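Local coordinates for thin, isoform D (Drosophila melanogaster, PDB 6XG7), which is probably a RING-type ubiquitin-protein ligase that binds zinc, represented here by its NHL-repeat beta-propeller domain, a region linked to protein-protein interaction, at residues A[44-49]-A[300-305]; A[51-56]-A[293-298]; A[112-117]-A[130-135]; A[137-142]-A[162-167]; A[206-211]-A[224-229]. All blocks are in the same frame, centred on the assembly; numbering follows the deposited sequence.

Interaction 1. Residues A[44-49]-A[300-305]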
# COMPACT_ATOMS: atom_id res chain seq x y z
N SER A 44 -4.20 12.88 -14.35
CA SER A 44 -5.51 12.71 -13.75
C SER A 44 -5.65 11.26 -13.32
O SER A 44 -5.00 10.38 -13.88
CB SER A 44 -6.60 13.05 -14.76
OG SER A 44 -6.57 14.42 -15.12
N PHE A 45 -6.48 11.01 -12.30
CA PHE A 45 -6.71 9.68 -11.76
C PHE A 45 -8.19 9.37 -11.79
O PHE A 45 -9.03 10.27 -11.77
CB PHE A 45 -6.28 9.54 -10.29
CG PHE A 45 -4.85 9.93 -10.02
CD1 PHE A 45 -3.81 9.43 -10.76
CD2 PHE A 45 -4.56 10.80 -8.98
CE1 PHE A 45 -2.51 9.81 -10.49
CE2 PHE A 45 -3.27 11.18 -8.70
CZ PHE A 45 -2.25 10.68 -9.46
N THR A 46 -8.52 8.09 -11.82
CA THR A 46 -9.89 7.65 -11.59
C THR A 46 -9.82 6.52 -10.58
O THR A 46 -9.36 5.42 -10.90
CB THR A 46 -10.61 7.25 -12.88
OG1 THR A 46 -10.53 8.33 -13.84
CG2 THR A 46 -12.07 6.99 -12.57
N TRP A 47 -10.20 6.83 -9.34
CA TRP A 47 -10.20 5.89 -8.23
C TRP A 47 -8.83 5.27 -8.01
O TRP A 47 -8.67 4.04 -8.05
CB TRP A 47 -11.32 4.85 -8.35
CG TRP A 47 -12.68 5.57 -8.29
CD1 TRP A 47 -13.21 6.25 -7.21
CD2 TRP A 47 -13.63 5.73 -9.36
NE1 TRP A 47 -14.44 6.79 -7.54
CE2 TRP A 47 -14.72 6.48 -8.85
CE3 TRP A 47 -13.69 5.28 -10.68
CZ2 TRP A 47 -15.82 6.82 -9.63
CZ3 TRP A 47 -14.79 5.61 -11.45
CH2 TRP A 47 -15.83 6.38 -10.92
N PRO A 48 -7.82 6.08 -7.74
CA PRO A 48 -6.49 5.54 -7.44
C PRO A 48 -6.49 4.76 -6.13
O PRO A 48 -7.27 5.04 -5.21
CB PRO A 48 -5.63 6.81 -7.31
CG PRO A 48 -6.59 7.86 -6.83
CD PRO A 48 -7.92 7.53 -7.46
N ARG A 49 -5.58 3.79 -6.05
CA ARG A 49 -5.54 2.89 -4.90
C ARG A 49 -4.15 2.84 -4.29
O ARG A 49 -3.84 3.65 -3.40
CB ARG A 49 -6.11 1.52 -5.28
CG ARG A 49 -7.59 1.61 -5.63
CD ARG A 49 -8.27 0.27 -5.60
NE ARG A 49 -9.61 0.30 -6.19
CZ ARG A 49 -10.76 0.33 -5.51
NH1 ARG A 49 -10.78 0.36 -4.18
NH2 ARG A 49 -11.91 0.34 -6.18
N GLU A 300 -11.70 8.60 -3.25
CA GLU A 300 -13.00 9.21 -3.54
C GLU A 300 -12.86 10.62 -4.11
O GLU A 300 -13.74 11.08 -4.85
CB GLU A 300 -13.80 9.17 -2.25
CG GLU A 300 -15.29 9.10 -2.36
CD GLU A 300 -15.81 7.89 -3.13
OE1 GLU A 300 -16.70 8.12 -3.96
OE2 GLU A 300 -15.36 6.74 -2.91
N ASN A 301 -11.78 11.32 -3.80
CA ASN A 301 -11.48 12.62 -4.38
C ASN A 301 -10.48 12.54 -5.53
O ASN A 301 -10.04 13.57 -6.04
CB ASN A 301 -10.94 13.56 -3.30
CG ASN A 301 -12.00 13.96 -2.31
OD1 ASN A 301 -13.11 14.35 -2.70
ND2 ASN A 301 -11.69 13.86 -1.02
N HIS A 302 -10.13 11.32 -5.95
CA HIS A 302 -9.31 11.09 -7.14
C HIS A 302 -7.99 11.84 -7.06
O HIS A 302 -7.53 12.42 -8.05
CB HIS A 302 -10.06 11.48 -8.41
CG HIS A 302 -11.38 10.80 -8.56
ND1 HIS A 302 -11.50 9.51 -9.00
CD2 HIS A 302 -12.63 11.25 -8.31
CE1 HIS A 302 -12.78 9.18 -9.03
NE2 HIS A 302 -13.49 10.22 -8.62
N ARG A 303 -7.36 11.83 -5.89
CA ARG A 303 -6.17 12.64 -5.72
C ARG A 303 -5.19 11.96 -4.78
O ARG A 303 -5.53 11.05 -4.02
CB ARG A 303 -6.49 14.05 -5.19
CG ARG A 303 -7.06 14.05 -3.77
CD ARG A 303 -7.37 15.47 -3.29
NE ARG A 303 -8.09 15.43 -2.02
CZ ARG A 303 -8.51 16.52 -1.37
NH1 ARG A 303 -8.23 17.73 -1.83
NH2 ARG A 303 -9.20 16.41 -0.25
N VAL A 304 -3.95 12.42 -4.86
CA VAL A 304 -2.88 12.10 -3.93
C VAL A 304 -2.50 13.40 -3.24
O VAL A 304 -2.32 14.42 -3.90
CB VAL A 304 -1.66 11.50 -4.66
CG1 VAL A 304 -0.48 11.39 -3.69
CG2 VAL A 304 -2.04 10.13 -5.26
N GLN A 305 -2.41 13.35 -1.92
CA GLN A 305 -2.00 14.50 -1.12
C GLN A 305 -0.69 14.17 -0.42
O GLN A 305 -0.47 13.03 0.00
CB GLN A 305 -3.06 14.83 -0.07
CG GLN A 305 -4.37 15.28 -0.70
CD GLN A 305 -5.56 14.90 0.12
OE1 GLN A 305 -6.03 13.76 0.05
NE2 GLN A 305 -6.08 15.83 0.92
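The loop 44-49 passes beside the bulged start of strand 303-306, and the two backbones come nearest at W47 and H302, whose CA atoms are 5.4 Å apart. One hydrogen bond crosses: W47 N gives its hydrogen to H302 ND1 at 3.0 Å. The bond is nearly straight (168°), and the donor lies in the plane of the imidazole. The same ring meets the W47 side chain edge-to-face. H302 CE1 sits over one face of the indole, 3.3 Å from W47 NE1, with the planes at 58°. Both side chains run side by side, each with CG anti to its carbonyl carbon (chi1 -63° for W47). A serine in place of W47 would keep the backbone N-H but would probably leave the H302 edge without its aromatic face. Further in, the edge of the F45 ring meets backbone, with F45 CD2 3.5 Å from H302 O. F45 CE2 touches V304 CG2 at 3.8 Å. P48 CD packs on H302 CA at 3.8 Å. A G1 beta bulge puts H302 and R303 together opposite D298. In the propeller this joins the first and last NHL repeats in the sequence. F45, P48 and V304 all pack on V61 of strand 58-63, while F45 and V304 also reach L35 of strand 33-36.

Interaction 2. Residues A[51-56]-A[293-298]; sequences LAVGPD and NILVCD
Two strands of different propeller sheets face each other here: L51 and V53 of strand 51-54 pack against L295 of strand 294-298. The strand segments run roughly antiparallel, at 148°, with axes 7.8 Å apart. They are not paired as neighbours in a sheet. L51 CD2 does most of the touching. L51 CD2 lies 3.5 Å from L295 CB. It also rests on the backbone, with L51 CD2 3.4 Å from L295 O. CG of L51 stands anti to the backbone N (chi1 -166°), and chi2 then turns CD2 onto L295. V53 meets L295 at about a right angle, with V53 CG2 3.6 Å from L295 CD2. I59 of strand 58-63 touches both leucines. With an alanine in place of L51, the CD2 methyl goes and a gap would probably open beside L295. Side chain meets side chain through apolar atoms alone, and L51 also packs on the L295 backbone, so the first and last repeats meet here by shape and exclusion of water, not by directed bonds.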
# COMPACT_ATOMS: atom_id res chain seq x y z
N LEU A 51 -0.12 3.20 -3.67
CA LEU A 51 0.87 4.25 -3.80
C LEU A 51 2.22 3.70 -3.37
O LEU A 51 2.31 2.90 -2.44
CB LEU A 51 0.46 5.37 -2.83
CG LEU A 51 1.02 6.76 -2.87
CD1 LEU A 51 0.92 7.32 -4.27
CD2 LEU A 51 0.24 7.59 -1.86
N ALA A 52 3.28 4.17 -4.02
CA ALA A 52 4.62 3.77 -3.62
C ALA A 52 5.57 4.92 -3.87
O ALA A 52 5.28 5.80 -4.68
CB ALA A 52 5.09 2.54 -4.40
N VAL A 53 6.72 4.88 -3.21
CA VAL A 53 7.82 5.79 -3.51
C VAL A 53 8.90 5.01 -4.24
O VAL A 53 9.29 3.91 -3.83
CB VAL A 53 8.36 6.49 -2.24
CG1 VAL A 53 9.60 7.31 -2.56
CG2 VAL A 53 7.30 7.40 -1.70
N GLY A 54 9.36 5.57 -5.35
CA GLY A 54 10.41 4.96 -6.14
C GLY A 54 11.70 5.73 -6.01
O GLY A 54 11.83 6.62 -5.18
N PRO A 55 12.69 5.38 -6.84
CA PRO A 55 13.99 6.08 -6.79
C PRO A 55 13.81 7.58 -6.88
O PRO A 55 12.92 8.09 -7.57
CB PRO A 55 14.72 5.56 -8.04
CG PRO A 55 14.07 4.30 -8.39
CD PRO A 55 12.65 4.36 -7.90
N ASP A 56 14.68 8.31 -6.18
CA ASP A 56 14.69 9.76 -6.27
C ASP A 56 13.38 10.37 -5.75
O ASP A 56 12.96 11.44 -6.19
CB ASP A 56 14.98 10.18 -7.71
CG ASP A 56 15.55 11.56 -7.81
OD1 ASP A 56 16.02 12.10 -6.78
OD2 ASP A 56 15.51 12.10 -8.93
N ASN A 293 8.18 13.10 3.98
CA ASN A 293 6.90 13.50 3.39
C ASN A 293 6.01 12.26 3.29
O ASN A 293 6.44 11.23 2.76
CB ASN A 293 7.12 14.11 2.01
CG ASN A 293 7.71 15.51 2.06
OD1 ASN A 293 7.93 16.08 3.13
ND2 ASN A 293 8.00 16.05 0.90
N ILE A 294 4.78 12.38 3.78
CA ILE A 294 3.80 11.31 3.77
C ILE A 294 2.89 11.52 2.57
O ILE A 294 2.34 12.61 2.38
CB ILE A 294 2.97 11.32 5.07
CG1 ILE A 294 3.86 11.15 6.29
CG2 ILE A 294 1.91 10.22 5.04
CD1 ILE A 294 3.14 11.47 7.59
N LEU A 295 2.72 10.48 1.76
CA LEU A 295 1.89 10.50 0.57
C LEU A 295 0.65 9.66 0.85
O LEU A 295 0.77 8.55 1.37
CB LEU A 295 2.60 9.86 -0.63
CG LEU A 295 3.98 10.22 -1.11
CD1 LEU A 295 4.98 10.07 -0.05
CD2 LEU A 295 4.30 9.31 -2.28
N VAL A 296 -0.51 10.16 0.45
CA VAL A 296 -1.80 9.56 0.78
C VAL A 296 -2.67 9.53 -0.48
O VAL A 296 -2.84 10.56 -1.14
CB VAL A 296 -2.46 10.41 1.90
CG1 VAL A 296 -3.79 9.87 2.32
CG2 VAL A 296 -1.52 10.55 3.13
N CYS A 297 -3.18 8.38 -0.81
CA CYS A 297 -4.17 8.30 -1.90
C CYS A 297 -5.65 8.39 -1.37
O CYS A 297 -6.18 7.71 -0.39
CB CYS A 297 -4.03 6.92 -2.49
SG CYS A 297 -5.25 6.81 -3.78
N ASP A 298 -6.33 9.46 -1.81
CA ASP A 298 -7.70 9.81 -1.41
C ASP A 298 -8.58 9.40 -2.58
O ASP A 298 -8.86 10.19 -3.48
CB ASP A 298 -7.72 11.35 -1.10
CG ASP A 298 -9.03 11.85 -0.51
OD1 ASP A 298 -9.86 11.04 -0.09
OD2 ASP A 298 -9.19 13.09 -0.48

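Interaction 3. Residues A[112-117]-A[130-135]; sequences YNHRIQ and GSQGTA
H114 and Q132 lie side by side where the turn before strand 115-119 of an NHL propeller blade meets the loop that follows strand 125-129. The Q132 CG methylene sits over the centre of the H114 imidazole face, 3.8 Å from the centroid and 9° off the normal, a CH-pi contact. Q132 CB adds to it, 3.7 Å from H114 CG. With its CG anti to the backbone N (chi1 -172°), Q132 lays this methylene over the ring, and a bend at chi2 turns the amide aside. Around this pair the backbones are close: H114 O is 3.2 Å from S131 CA. Outward, the polar ends are held by the later part of the same loop. H114 ND1 accepts from Y141 N, their rings meet edge-to-face, and Q132 NE2 bonds to N140 OD1. R115 sends its guanidinium away from the contact, to D110 and G88 O. Its CB stays beside G130, whose positive phi (103°) would press a CB against the preceding carbonyl O, with R115 CB 3.5 Å from G130 O.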
# COMPACT_ATOMS: atom_id res chain seq x y z
N TYR A 112 -8.02 -7.86 -10.69
CA TYR A 112 -9.05 -8.66 -11.36
C TYR A 112 -8.47 -9.68 -12.34
O TYR A 112 -9.23 -10.51 -12.86
CB TYR A 112 -10.07 -7.77 -12.07
CG TYR A 112 -11.11 -7.10 -11.19
CD1 TYR A 112 -11.62 -7.70 -10.03
CD2 TYR A 112 -11.63 -5.87 -11.56
CE1 TYR A 112 -12.61 -7.05 -9.26
CE2 TYR A 112 -12.59 -5.23 -10.81
CZ TYR A 112 -13.08 -5.82 -9.67
OH TYR A 112 -14.04 -5.14 -8.98
N ASN A 113 -7.16 -9.68 -12.56
CA ASN A 113 -6.50 -10.78 -13.23
C ASN A 113 -5.88 -11.76 -12.25
O ASN A 113 -5.28 -12.75 -12.68
CB ASN A 113 -5.45 -10.26 -14.20
CG ASN A 113 -6.07 -9.57 -15.39
OD1 ASN A 113 -7.08 -10.02 -15.95
ND2 ASN A 113 -5.47 -8.47 -15.80
N HIS A 114 -5.99 -11.51 -10.94
CA HIS A 114 -5.54 -12.45 -9.92
C HIS A 114 -4.10 -12.88 -10.16
O HIS A 114 -3.75 -14.06 -10.10
CB HIS A 114 -6.50 -13.63 -9.79
CG HIS A 114 -7.90 -13.19 -9.55
ND1 HIS A 114 -8.40 -12.92 -8.29
CD2 HIS A 114 -8.90 -12.92 -10.42
CE1 HIS A 114 -9.65 -12.52 -8.40
NE2 HIS A 114 -9.98 -12.51 -9.68
N ARG A 115 -3.24 -11.89 -10.35
CA ARG A 115 -1.83 -12.15 -10.63
C ARG A 115 -1.01 -10.95 -10.18
O ARG A 115 -1.53 -9.85 -9.95
CB ARG A 115 -1.59 -12.43 -12.12
CG ARG A 115 -1.85 -11.21 -12.99
CD ARG A 115 -1.75 -11.51 -14.48
NE ARG A 115 -2.09 -10.34 -15.29
CZ ARG A 115 -2.06 -10.31 -16.62
NH1 ARG A 115 -1.63 -11.36 -17.31
NH2 ARG A 115 -2.44 -9.21 -17.26
N ILE A 116 0.30 -11.18 -10.09
CA ILE A 116 1.30 -10.14 -9.88
C ILE A 116 2.07 -9.96 -11.18
O ILE A 116 2.39 -10.95 -11.86
CB ILE A 116 2.29 -10.56 -8.76
CG1 ILE A 116 1.56 -10.90 -7.45
CG2 ILE A 116 3.34 -9.46 -8.55
CD1 ILE A 116 0.65 -9.84 -6.94
N GLN A 117 2.41 -8.72 -11.51
CA GLN A 117 3.29 -8.43 -12.63
C GLN A 117 4.52 -7.67 -12.15
O GLN A 117 4.44 -6.82 -11.26
CB GLN A 117 2.59 -7.65 -13.74
CG GLN A 117 1.46 -8.41 -14.39
CD GLN A 117 0.96 -7.75 -15.65
OE1 GLN A 117 1.71 -7.55 -16.60
NE2 GLN A 117 -0.30 -7.37 -15.65
N GLY A 130 0.93 -16.08 -11.01
CA GLY A 130 -0.32 -16.24 -10.31
C GLY A 130 -1.51 -16.33 -11.25
O GLY A 130 -1.47 -15.89 -12.40
N SER A 131 -2.57 -16.95 -10.74
CA SER A 131 -3.87 -16.97 -11.38
C SER A 131 -4.89 -17.17 -10.27
O SER A 131 -4.54 -17.34 -9.10
CB SER A 131 -3.96 -18.07 -12.45
OG SER A 131 -3.75 -19.35 -11.88
N GLN A 132 -6.17 -17.14 -10.64
CA GLN A 132 -7.23 -17.16 -9.65
C GLN A 132 -7.36 -18.54 -9.00
O GLN A 132 -7.41 -19.56 -9.69
CB GLN A 132 -8.55 -16.74 -10.30
CG GLN A 132 -9.67 -16.55 -9.31
CD GLN A 132 -10.51 -17.79 -9.16
OE1 GLN A 132 -10.85 -18.43 -10.15
NE2 GLN A 132 -10.86 -18.13 -7.93
N GLY A 133 -7.41 -18.56 -7.68
CA GLY A 133 -7.62 -19.80 -6.96
C GLY A 133 -7.07 -19.73 -5.54
O GLY A 133 -6.75 -18.66 -5.03
N THR A 134 -7.01 -20.92 -4.92
CA THR A 134 -6.60 -21.06 -3.53
C THR A 134 -5.33 -21.87 -3.35
O THR A 134 -4.80 -21.90 -2.23
CB THR A 134 -7.71 -21.72 -2.68
OG1 THR A 134 -8.07 -22.97 -3.28
CG2 THR A 134 -8.95 -20.81 -2.59
N ALA A 135 -4.83 -22.54 -4.39
CA ALA A 135 -3.55 -23.23 -4.29
C ALA A 135 -2.43 -22.24 -3.96
O ALA A 135 -2.57 -21.02 -4.12
CB ALA A 135 -3.25 -23.96 -5.60

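Interaction 4. Residues A[137-142]-A[162-167]; sequences GKFNYP and RVQVFQ
Q164 and R162 point from the same strand, 162-166, at the backbone of the loop 137-142, and both close on K138 O. The Q164 amide spans two residues. Q164 OE1 takes the hydrogen of G137 N at 2.8 Å, in the carbonyl plane and on a lone pair. Q164 NE2 gives to K138 O at 2.8 Å, from above the K138 carbonyl plane. R162 NH2 reaches K138 O at 3.0 Å from the opposite face of that plane, tilted 27° from it. The oxygen lies in the guanidinium plane. The R162 chain is stretched out past CG (chi2 -169°), which brings NH2 up to the carbonyl. Next to this polar group, F139 and F166 reach toward each other from the two segments. Their rings meet obliquely, planes at 54°, and F139 CZ is 3.5 Å from F166 CZ. The edge of the F166 ring also meets G137 CA at 3.9 Å. F139 CD1 lies 3.5 Å from Q164 NE2, so one side of the amide is close to an aromatic ring. D157 is the second-shell residue: D157 OD2 forms a salt bridge with R162 NE and a hydrogen bond with Q164 NE2. Both segments belong to one predicted NHL repeat, and this contact ties its entry loop to its third strand. Two side-chain donors thus satisfy one backbone carbonyl, and the shared D157 carboxylate probably balances the arginine charge and helps fix both groups.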
# COMPACT_ATOMS: atom_id res chain seq x y z
N GLY A 137 0.47 -19.96 -4.51
CA GLY A 137 0.79 -19.23 -5.73
C GLY A 137 -0.40 -18.78 -6.54
O GLY A 137 -0.22 -18.16 -7.59
N LYS A 138 -1.62 -19.09 -6.11
CA LYS A 138 -2.83 -18.57 -6.71
C LYS A 138 -3.49 -17.60 -5.75
O LYS A 138 -3.29 -17.68 -4.53
CB LYS A 138 -3.76 -19.72 -7.07
CG LYS A 138 -3.21 -20.60 -8.19
CD LYS A 138 -4.25 -21.54 -8.74
CE LYS A 138 -3.65 -22.41 -9.82
NZ LYS A 138 -4.67 -23.32 -10.38
N PHE A 139 -4.28 -16.68 -6.30
CA PHE A 139 -4.84 -15.58 -5.54
C PHE A 139 -6.35 -15.48 -5.72
O PHE A 139 -6.92 -15.85 -6.76
CB PHE A 139 -4.27 -14.23 -5.99
CG PHE A 139 -2.77 -14.15 -5.96
CD1 PHE A 139 -2.11 -13.99 -4.76
CD2 PHE A 139 -2.02 -14.23 -7.11
CE1 PHE A 139 -0.72 -13.90 -4.71
CE2 PHE A 139 -0.64 -14.14 -7.07
CZ PHE A 139 0.01 -13.98 -5.85
N ASN A 140 -6.99 -14.88 -4.73
CA ASN A 140 -8.34 -14.35 -4.89
C ASN A 140 -8.27 -12.88 -4.49
O ASN A 140 -8.42 -12.54 -3.32
CB ASN A 140 -9.37 -15.12 -4.07
CG ASN A 140 -9.87 -16.36 -4.77
OD1 ASN A 140 -10.35 -16.30 -5.89
ND2 ASN A 140 -9.77 -17.49 -4.09
N TYR A 141 -8.04 -12.04 -5.49
CA TYR A 141 -7.98 -10.59 -5.39
C TYR A 141 -6.72 -10.15 -4.65
O TYR A 141 -6.78 -9.67 -3.51
CB TYR A 141 -9.23 -9.99 -4.73
CG TYR A 141 -10.49 -10.46 -5.40
CD1 TYR A 141 -10.96 -9.91 -6.59
CD2 TYR A 141 -11.22 -11.50 -4.84
CE1 TYR A 141 -12.12 -10.37 -7.21
CE2 TYR A 141 -12.36 -11.98 -5.45
CZ TYR A 141 -12.81 -11.42 -6.61
OH TYR A 141 -13.95 -11.93 -7.18
N PRO A 142 -5.56 -10.30 -5.27
CA PRO A 142 -4.35 -9.73 -4.67
C PRO A 142 -4.50 -8.22 -4.61
O PRO A 142 -4.96 -7.58 -5.55
CB PRO A 142 -3.24 -10.15 -5.64
CG PRO A 142 -3.92 -10.22 -6.96
CD PRO A 142 -5.32 -10.72 -6.67
N ARG A 162 -4.94 -14.15 3.63
CA ARG A 162 -3.57 -14.58 3.85
C ARG A 162 -2.59 -13.64 3.17
O ARG A 162 -2.93 -12.87 2.27
CB ARG A 162 -3.35 -16.01 3.35
CG ARG A 162 -3.44 -16.14 1.83
CD ARG A 162 -3.48 -17.58 1.41
NE ARG A 162 -3.52 -17.75 -0.03
CZ ARG A 162 -3.58 -18.94 -0.61
NH1 ARG A 162 -3.57 -20.04 0.15
NH2 ARG A 162 -3.61 -19.07 -1.92
N VAL A 163 -1.34 -13.76 3.59
CA VAL A 163 -0.18 -13.18 2.93
C VAL A 163 0.57 -14.32 2.27
O VAL A 163 0.79 -15.36 2.89
CB VAL A 163 0.71 -12.46 3.96
CG1 VAL A 163 1.99 -11.99 3.31
CG2 VAL A 163 -0.02 -11.30 4.58
N GLN A 164 0.98 -14.11 1.03
CA GLN A 164 1.86 -15.05 0.35
C GLN A 164 3.18 -14.36 0.03
O GLN A 164 3.22 -13.15 -0.26
CB GLN A 164 1.24 -15.59 -0.94
CG GLN A 164 0.01 -16.42 -0.75
CD GLN A 164 -0.34 -17.17 -2.01
OE1 GLN A 164 0.36 -18.09 -2.41
NE2 GLN A 164 -1.41 -16.74 -2.68
N VAL A 165 4.26 -15.13 0.09
CA VAL A 165 5.62 -14.65 -0.06
C VAL A 165 6.26 -15.38 -1.24
O VAL A 165 6.15 -16.61 -1.36
CB VAL A 165 6.46 -14.86 1.22
CG1 VAL A 165 7.82 -14.20 1.08
CG2 VAL A 165 5.71 -14.31 2.44
N PHE A 166 6.97 -14.62 -2.08
CA PHE A 166 7.56 -15.10 -3.31
C PHE A 166 8.98 -14.58 -3.44
O PHE A 166 9.31 -13.51 -2.94
CB PHE A 166 6.76 -14.60 -4.54
CG PHE A 166 5.33 -14.98 -4.50
CD1 PHE A 166 4.40 -14.20 -3.83
CD2 PHE A 166 4.89 -16.17 -5.09
CE1 PHE A 166 3.08 -14.59 -3.76
CE2 PHE A 166 3.57 -16.53 -5.01
CZ PHE A 166 2.67 -15.75 -4.35
N GLN A 167 9.80 -15.33 -4.16
CA GLN A 167 11.04 -14.76 -4.66
C GLN A 167 10.72 -13.69 -5.70
O GLN A 167 9.60 -13.58 -6.20
CB GLN A 167 11.90 -15.85 -5.31
CG GLN A 167 12.35 -16.92 -4.36
CD GLN A 167 13.26 -17.92 -5.03
OE1 GLN A 167 14.15 -17.54 -5.78
NE2 GLN A 167 13.04 -19.20 -4.77

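Interaction 5. Residues A[206-211]-A[224-229]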
# COMPACT_ATOMS: atom_id res chain seq x y z
N ASN A 206 -11.08 -5.73 8.17
CA ASN A 206 -12.38 -5.99 8.78
C ASN A 206 -12.26 -6.38 10.25
O ASN A 206 -13.29 -6.53 10.91
CB ASN A 206 -13.16 -7.06 8.00
CG ASN A 206 -13.91 -6.48 6.82
OD1 ASN A 206 -13.69 -5.34 6.41
ND2 ASN A 206 -14.83 -7.25 6.27
N ASN A 207 -11.04 -6.52 10.76
CA ASN A 207 -10.80 -6.61 12.20
C ASN A 207 -10.32 -5.30 12.81
O ASN A 207 -9.97 -5.27 13.99
CB ASN A 207 -9.80 -7.72 12.47
CG ASN A 207 -10.37 -9.10 12.19
OD1 ASN A 207 -11.56 -9.36 12.39
ND2 ASN A 207 -9.51 -9.99 11.72
N HIS A 208 -10.30 -4.22 12.03
CA HIS A 208 -10.01 -2.88 12.56
C HIS A 208 -8.69 -2.83 13.32
O HIS A 208 -8.57 -2.20 14.36
CB HIS A 208 -11.18 -2.38 13.42
CG HIS A 208 -12.49 -2.51 12.73
ND1 HIS A 208 -12.81 -1.80 11.59
CD2 HIS A 208 -13.57 -3.27 13.02
CE1 HIS A 208 -14.02 -2.12 11.20
NE2 HIS A 208 -14.51 -3.00 12.06
N ARG A 209 -7.68 -3.49 12.77
CA ARG A 209 -6.41 -3.59 13.45
C ARG A 209 -5.29 -3.77 12.44
O ARG A 209 -5.51 -4.13 11.28
CB ARG A 209 -6.40 -4.75 14.47
CG ARG A 209 -6.48 -6.12 13.80
CD ARG A 209 -6.69 -7.25 14.77
NE ARG A 209 -6.73 -8.52 14.06
CZ ARG A 209 -6.93 -9.69 14.64
NH1 ARG A 209 -7.08 -9.77 15.95
NH2 ARG A 209 -6.97 -10.79 13.91
N ILE A 210 -4.08 -3.49 12.89
CA ILE A 210 -2.86 -3.85 12.19
C ILE A 210 -2.28 -5.08 12.88
O ILE A 210 -2.21 -5.14 14.12
CB ILE A 210 -1.85 -2.69 12.15
CG1 ILE A 210 -2.02 -1.86 10.87
CG2 ILE A 210 -0.43 -3.20 12.10
CD1 ILE A 210 -3.36 -1.27 10.64
N GLN A 211 -1.88 -6.07 12.11
CA GLN A 211 -1.24 -7.25 12.65
C GLN A 211 0.19 -7.31 12.14
O GLN A 211 0.44 -7.09 10.95
CB GLN A 211 -1.99 -8.53 12.31
CG GLN A 211 -3.23 -8.73 13.16
CD GLN A 211 -3.54 -10.19 13.38
OE1 GLN A 211 -3.95 -10.88 12.46
NE2 GLN A 211 -3.33 -10.67 14.60
N GLY A 224 -3.92 -1.52 17.67
CA GLY A 224 -5.23 -0.97 17.52
C GLY A 224 -6.36 -1.97 17.68
O GLY A 224 -6.19 -3.14 18.07
N GLY A 225 -7.53 -1.47 17.34
CA GLY A 225 -8.80 -2.15 17.50
C GLY A 225 -9.88 -1.16 17.13
O GLY A 225 -9.60 0.01 16.86
N GLU A 226 -11.12 -1.63 17.14
CA GLU A 226 -12.21 -0.86 16.55
C GLU A 226 -12.53 0.39 17.38
O GLU A 226 -12.78 0.30 18.58
CB GLU A 226 -13.45 -1.74 16.45
CG GLU A 226 -14.62 -1.05 15.81
CD GLU A 226 -15.81 -1.94 15.66
OE1 GLU A 226 -15.69 -3.17 15.89
OE2 GLU A 226 -16.88 -1.41 15.32
N GLY A 227 -12.57 1.54 16.72
CA GLY A 227 -12.98 2.77 17.39
C GLY A 227 -12.48 3.99 16.65
O GLY A 227 -11.89 3.91 15.57
N SER A 228 -12.73 5.15 17.26
CA SER A 228 -12.35 6.43 16.69
C SER A 228 -11.44 7.25 17.60
O SER A 228 -11.10 8.39 17.24
CB SER A 228 -13.58 7.26 16.32
OG SER A 228 -14.34 7.58 17.47
N ASP A 229 -11.03 6.72 18.75
CA ASP A 229 -10.04 7.43 19.55
C ASP A 229 -8.66 7.26 18.93
O ASP A 229 -8.45 6.44 18.03
CB ASP A 229 -10.00 6.88 20.97
CG ASP A 229 -11.30 7.06 21.72
OD1 ASP A 229 -11.93 8.14 21.59
OD2 ASP A 229 -11.68 6.13 22.45
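H208 lies beside E226 where a bulged turn of one NHL blade meets the loop leading to the next. H208 CB rests on the backbone of the loop, 3.6 Å from E226 CA. The first torsion, chi1 -50°, sets CG anti to the carbonyl carbon and runs the ring alongside the E226 chain. H208 CG lies 3.9 Å from E226 CB. H208 CD2 comes next, 3.6 Å from E226 OE1. The E226 CG methylene makes an off-centre CH-pi contact with the H208 ring, 4.1 Å from the ring centroid and 30° off its normal. At the tip, H208 NE2 stays 4.0 Å from E226 OE1, near but not bonded. The remaining nitrogen, ND1, turns to a later part of the same loop, where it accepts from F235 N, and the F235 ring meets H208 edge-to-face. At the root of the turn, H208 O is 3.1 Å from G225 CA. The turn holds a G1 beta bulge, in which D204 stands across from H208 and R209 together, and R209 NE forms a salt bridge with D204. The contact therefore rests on van der Waals and CH-pi packing along the imidazole. Because ND1 accepts from F235 N, the ring is probably the neutral NE2-H form, and the nearby E226 carboxylate would suit that proton without bonding to it.

Interactions 1 and 2 lie at the seam where the first and last repeats meet. They touch through the R303-D298 salt bridge, and strands 294-298 and 303-306 are sheet neighbours. Interaction 2 is a buried, apolar contact, its centre about 9 Å from the centre of the chain. Interaction 1, also buried, adds a histidine hydrogen bond and an aromatic pair. Interactions 3 and 5 lie further out and repeat one scheme in different blades, a histidine beside a long polar side chain; interaction 3 is at the surface, interaction 5 partly buried. Interaction 4 is buried and the most polar. It touches interaction 3 through Q132 and N140, and its strand shares a sheet with interaction 5.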